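Local coordinates for protein 4-oxalmesaconate hydratase (Pseudomonas putida, PDB 5CGZ) that hydrates the enol form of oxalomesaconate to 4-carboxy-4-hydroxy-2-oxoadipate, the third step of gallate degradation, as a zinc-dependent enzyme, at residues Thr200-Arg212 with Ala219-Val231. Sequence-based numbering, arbitrary orientation.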
loop_
_atom_site.group_PDB
_atom_site.type_symbol
_atom_site.label_atom_id
_atom_site.label_comp_id
_atom_site.label_asym_id
_atom_site.label_seq_id
_atom_site.Cartn_x
_atom_site.Cartn_y
_atom_site.Cartn_z
ATOM N N THR A 200 25.862 11.449 10.992
ATOM C CA THR A 200 25.901 11.575 12.448
ATOM C C THR A 200 24.498 11.873 12.985
ATOM O O THR A 200 24.035 11.248 13.947
ATOM C CB THR A 200 26.873 12.688 12.904
ATOM O OG1 THR A 200 28.201 12.357 12.478
ATOM C CG2 THR A 200 26.851 12.835 14.429
ATOM N N ARG A 201 23.814 12.833 12.365
ATOM C CA ARG A 201 22.462 13.156 12.807
ATOM C C ARG A 201 21.531 11.955 12.617
ATOM O O ARG A 201 20.690 11.691 13.479
ATOM C CB ARG A 201 21.931 14.401 12.081
ATOM C CG ARG A 201 22.604 15.699 12.579
ATOM C CD ARG A 201 21.940 16.955 12.054
ATOM N NE ARG A 201 21.895 16.978 10.597
ATOM C CZ ARG A 201 22.734 17.656 9.821
ATOM N NH1 ARG A 201 23.707 18.393 10.354
ATOM N NH2 ARG A 201 22.592 17.602 8.504
ATOM N N VAL A 202 21.693 11.215 11.515
ATOM C CA VAL A 202 20.882 10.010 11.285
ATOM C C VAL A 202 21.035 9.027 12.444
ATOM O O VAL A 202 20.044 8.549 12.992
ATOM C CB VAL A 202 21.255 9.277 9.973
ATOM C CG1 VAL A 202 20.540 7.913 9.897
ATOM C CG2 VAL A 202 20.895 10.130 8.755
ATOM N N ALA A 203 22.279 8.740 12.827
ATOM C CA ALA A 203 22.538 7.780 13.904
ATOM C C ALA A 203 21.953 8.263 15.232
ATOM O O ALA A 203 21.432 7.469 16.022
ATOM C CB ALA A 203 24.046 7.520 14.046
ATOM N N LEU A 204 22.038 9.565 15.483
ATOM C CA LEU A 204 21.490 10.118 16.711
ATOM C C LEU A 204 19.965 10.040 16.702
ATOM O O LEU A 204 19.353 9.707 17.721
ATOM C CB LEU A 204 21.956 11.565 16.912
ATOM C CG LEU A 204 23.425 11.771 17.302
ATOM C CD1 LEU A 204 23.835 13.236 17.124
ATOM C CD2 LEU A 204 23.695 11.307 18.740
ATOM N N GLN A 205 19.348 10.337 15.557
ATOM C CA GLN A 205 17.891 10.261 15.452
ATOM C C GLN A 205 17.407 8.823 15.638
ATOM O O GLN A 205 16.475 8.557 16.395
ATOM C CB GLN A 205 17.411 10.811 14.097
ATOM C CG GLN A 205 17.593 12.329 13.932
ATOM C CD GLN A 205 16.885 13.120 15.019
ATOM O OE1 GLN A 205 17.430 13.325 16.106
ATOM N NE2 GLN A 205 15.664 13.563 14.733
ATOM N N ARG A 206 18.045 7.889 14.944
ATOM C CA ARG A 206 17.658 6.487 15.068
ATOM C C ARG A 206 17.941 6.001 16.482
ATOM O O ARG A 206 17.222 5.153 17.003
ATOM C CB ARG A 206 18.388 5.618 14.037
ATOM C CG ARG A 206 18.081 6.002 12.582
ATOM C CD ARG A 206 16.582 6.116 12.321
ATOM N NE ARG A 206 16.316 6.367 10.902
ATOM C CZ ARG A 206 15.110 6.567 10.379
ATOM N NH1 ARG A 206 14.028 6.541 11.153
ATOM N NH2 ARG A 206 14.985 6.787 9.076
ATOM N N GLY A 207 18.977 6.557 17.108
ATOM C CA GLY A 207 19.287 6.223 18.489
ATOM C C GLY A 207 18.137 6.574 19.420
ATOM O O GLY A 207 17.728 5.763 20.255
ATOM N N VAL A 208 17.613 7.786 19.279
ATOM C CA VAL A 208 16.485 8.217 20.105
ATOM C C VAL A 208 15.260 7.346 19.841
ATOM O O VAL A 208 14.565 6.945 20.772
ATOM C CB VAL A 208 16.131 9.709 19.861
ATOM C CG1 VAL A 208 14.779 10.063 20.493
ATOM C CG2 VAL A 208 17.234 10.617 20.414
ATOM N N GLN A 209 15.004 7.035 18.570
ATOM C CA GLN A 209 13.838 6.224 18.214
ATOM C C GLN A 209 13.969 4.789 18.727
ATOM O O GLN A 209 13.000 4.215 19.208
ATOM C CB GLN A 209 13.618 6.227 16.701
ATOM C CG GLN A 209 13.341 7.624 16.129
ATOM C CD GLN A 209 13.396 7.654 14.606
ATOM O OE1 GLN A 209 13.461 6.612 13.955
ATOM N NE2 GLN A 209 13.375 8.855 14.036
ATOM N N ALA A 210 15.162 4.212 18.616
ATOM C CA ALA A 210 15.408 2.880 19.155
ATOM C C ALA A 210 15.175 2.871 20.670
ATOM O O ALA A 210 14.522 1.971 21.206
ATOM C CB ALA A 210 16.831 2.419 18.823
ATOM N N LYS A 211 15.696 3.889 21.352
ATOM C CA LYS A 211 15.494 4.011 22.793
ATOM C C LYS A 211 14.002 4.070 23.115
ATOM O O LYS A 211 13.526 3.403 24.039
ATOM C CB LYS A 211 16.214 5.248 23.346
ATOM C CG LYS A 211 16.045 5.418 24.857
ATOM C CD LYS A 211 16.528 4.151 25.586
ATOM C CE LYS A 211 16.357 4.250 27.096
ATOM N NZ LYS A 211 17.154 5.365 27.670
ATOM N N ARG A 212 13.255 4.844 22.333
ATOM C CA ARG A 212 11.814 4.946 22.552
ATOM C C ARG A 212 11.174 3.561 22.442
ATOM O O ARG A 212 10.234 3.240 23.163
ATOM C CB ARG A 212 11.176 5.918 21.551
ATOM C CG ARG A 212 9.665 6.152 21.737
ATOM C CD ARG A 212 9.351 6.811 23.084
ATOM N NE ARG A 212 8.245 7.772 23.012
ATOM C CZ ARG A 212 6.952 7.457 23.129
ATOM N NH1 ARG A 212 6.575 6.195 23.328
ATOM N NH2 ARG A 212 6.028 8.410 23.041
ATOM N N ALA A 219 17.025 1.876 31.407
ATOM C CA ALA A 219 18.398 2.279 31.718
ATOM C C ALA A 219 19.359 2.009 30.567
ATOM O O ALA A 219 20.529 2.370 30.653
ATOM C CB ALA A 219 18.903 1.566 32.989
ATOM N N ARG A 220 18.884 1.355 29.505
ATOM C CA ARG A 220 19.744 1.067 28.359
ATOM C C ARG A 220 20.229 2.373 27.739
ATOM O O ARG A 220 19.473 3.340 27.611
ATOM C CB ARG A 220 19.017 0.205 27.321
ATOM C CG ARG A 220 18.686 -1.184 27.838
ATOM C CD ARG A 220 17.857 -1.994 26.854
ATOM N NE ARG A 220 18.604 -2.307 25.635
ATOM C CZ ARG A 220 18.122 -3.036 24.628
ATOM N NH1 ARG A 220 16.890 -3.534 24.686
ATOM N NH2 ARG A 220 18.869 -3.268 23.564
ATOM N N ASN A 221 21.507 2.396 27.380
ATOM C CA ASN A 221 22.174 3.611 26.935
ATOM C C ASN A 221 22.276 3.629 25.412
ATOM O O ASN A 221 23.349 3.432 24.853
ATOM C CB ASN A 221 23.562 3.703 27.579
ATOM C CG ASN A 221 24.315 4.953 27.167
ATOM O OD1 ASN A 221 23.739 6.035 27.083
ATOM N ND2 ASN A 221 25.609 4.805 26.895
ATOM N N ILE A 222 21.149 3.826 24.739
ATOM C CA ILE A 222 21.134 3.704 23.284
ATOM C C ILE A 222 21.248 5.090 22.666
ATOM O O ILE A 222 20.289 5.863 22.675
ATOM C CB ILE A 222 19.865 2.987 22.792
ATOM C CG1 ILE A 222 19.728 1.631 23.501
ATOM C CG2 ILE A 222 19.924 2.800 21.288
ATOM C CD1 ILE A 222 18.421 0.888 23.203
ATOM N N VAL A 223 22.432 5.403 22.153
ATOM C CA VAL A 223 22.736 6.753 21.691
ATOM C C VAL A 223 22.830 6.819 20.171
ATOM O O VAL A 223 22.378 7.782 19.558
ATOM C CB VAL A 223 24.056 7.262 22.290
ATOM C CG1 VAL A 223 24.344 8.697 21.814
ATOM C CG2 VAL A 223 24.005 7.193 23.819
ATOM N N TYR A 224 23.425 5.787 19.579
ATOM C CA TYR A 224 23.594 5.692 18.134
ATOM C C TYR A 224 22.983 4.389 17.634
ATOM O O TYR A 224 23.239 3.327 18.213
ATOM C CB TYR A 224 25.083 5.744 17.749
ATOM C CG TYR A 224 25.807 7.002 18.189
ATOM C CD1 TYR A 224 25.799 8.145 17.393
ATOM C CD2 TYR A 224 26.501 7.042 19.390
ATOM C CE1 TYR A 224 26.459 9.296 17.782
ATOM C CE2 TYR A 224 27.170 8.194 19.796
ATOM C CZ TYR A 224 27.143 9.314 18.988
ATOM O OH TYR A 224 27.805 10.450 19.380
ATOM N N ALA A 225 22.188 4.452 16.568
ATOM C CA ALA A 225 21.596 3.232 16.012
ATOM C C ALA A 225 21.562 3.282 14.491
ATOM O O ALA A 225 21.586 4.364 13.905
ATOM C CB ALA A 225 20.180 3.012 16.576
ATOM N N GLU A 226 21.532 2.110 13.859
ATOM C CA GLU A 226 21.256 2.009 12.429
ATOM C C GLU A 226 19.899 1.326 12.235
ATOM O O GLU A 226 19.578 0.352 12.926
ATOM C CB GLU A 226 22.371 1.241 11.702
ATOM C CG GLU A 226 23.639 2.073 11.531
ATOM C CD GLU A 226 24.830 1.298 10.949
ATOM O OE1 GLU A 226 24.749 0.058 10.782
ATOM O OE2 GLU A 226 25.860 1.950 10.669
ATOM N N GLY A 227 19.090 1.864 11.331
ATOM C CA GLY A 227 17.792 1.280 11.023
ATOM C C GLY A 227 17.906 0.361 9.819
ATOM O O GLY A 227 18.623 0.672 8.859
ATOM N N LEU A 228 17.217 -0.774 9.881
ATOM C CA LEU A 228 17.224 -1.770 8.808
ATOM C C LEU A 228 15.798 -2.181 8.454
ATOM O O LEU A 228 14.938 -2.273 9.337
ATOM C CB LEU A 228 18.008 -3.024 9.215
ATOM C CG LEU A 228 19.529 -3.048 9.431
ATOM C CD1 LEU A 228 20.267 -2.594 8.193
ATOM C CD2 LEU A 228 19.937 -2.236 10.640
ATOM N N GLN A 229 15.547 -2.454 7.177
ATOM C CA GLN A 229 14.283 -3.073 6.791
ATOM C C GLN A 229 14.521 -4.498 6.309
ATOM O O GLN A 229 15.233 -4.724 5.335
ATOM C CB GLN A 229 13.561 -2.265 5.704
ATOM C CG GLN A 229 12.207 -2.884 5.346
ATOM C CD GLN A 229 11.209 -1.895 4.735
ATOM O OE1 GLN A 229 11.587 -0.945 4.058
ATOM N NE2 GLN A 229 9.917 -2.128 4.982
ATOM N N SER A 230 13.898 -5.445 6.996
ATOM C CA SER A 230 14.046 -6.869 6.716
ATOM C C SER A 230 13.314 -7.300 5.473
ATOM O O SER A 230 12.178 -6.905 5.252
ATOM C CB SER A 230 13.517 -7.699 7.889
ATOM O OG SER A 230 14.063 -7.228 9.103
ATOM N N VAL A 231 13.948 -8.151 4.683
ATOM C CA VAL A 231 13.283 -8.716 3.518
ATOM C C VAL A 231 12.428 -9.930 3.889
ATOM O O VAL A 231 11.333 -10.096 3.371
ATOM C CB VAL A 231 14.302 -9.119 2.440
ATOM C CG1 VAL A 231 13.607 -9.851 1.301
ATOM C CG2 VAL A 231 15.041 -7.875 1.930
HETATM O O HOH W 1 20.663 9.655 20.292
HETATM O O HOH W 2 19.433 6.281 25.684
#
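Gly-207 lets the returning chain come so near the helix that Gly-207 CA lies 4.4 Å from Tyr-224 CA; a CB here would run into the carbonyl O of Val-223. Into this bare patch the backbone of Val-223 and Tyr-224 settles. One turn earlier, Ala-203 O accepts from both Gly-207 N and Ala-225 N, which reach it from opposite faces of its carbonyl plane; the bond from Ala-225 N is 3.2 Å long. Small side chains fill the next hollow: the methyl of Ala-225 sits over the peptide carbonyl of Arg-206, its CB 4.1 Å from Ala-210 CB, which also meets Ile-222 CG2. On the other flank Leu-204 runs alongside the Tyr-224 ring in the same direction, with Leu-204 CD2 3.5 Å from Tyr-224 CE1, while the methyl of Ala-203 touches the ring edge in its plane. Water 1 bridges the carbonyls of Leu-204 and Val-223. Lys-211 closes the far end: with CG anti to the backbone N (chi1 -179°) and bends at chi2 and chi4, its chain brings NZ to Arg-220 O (3.1 Å), nearly in line with that C=O, and to water 2. Without the long chain, as with an alanine here, Arg-220 O would probably lose its ammonium partner and water 2 its link to the helix. Segment 200-212, the end of helix 193-212, crosses strand 225-230 at 80°, near the strand's start. That strand runs antiparallel between 154-157 and 171-174 in the mixed sheet of the Rossmann-type fold, away from the zinc site; Phe-172 packs on Ala-210, Trp-179 of helix 179-186 on Ala-203, and Val-235 of a neighbouring subunit on Ala-210 and Ile-222.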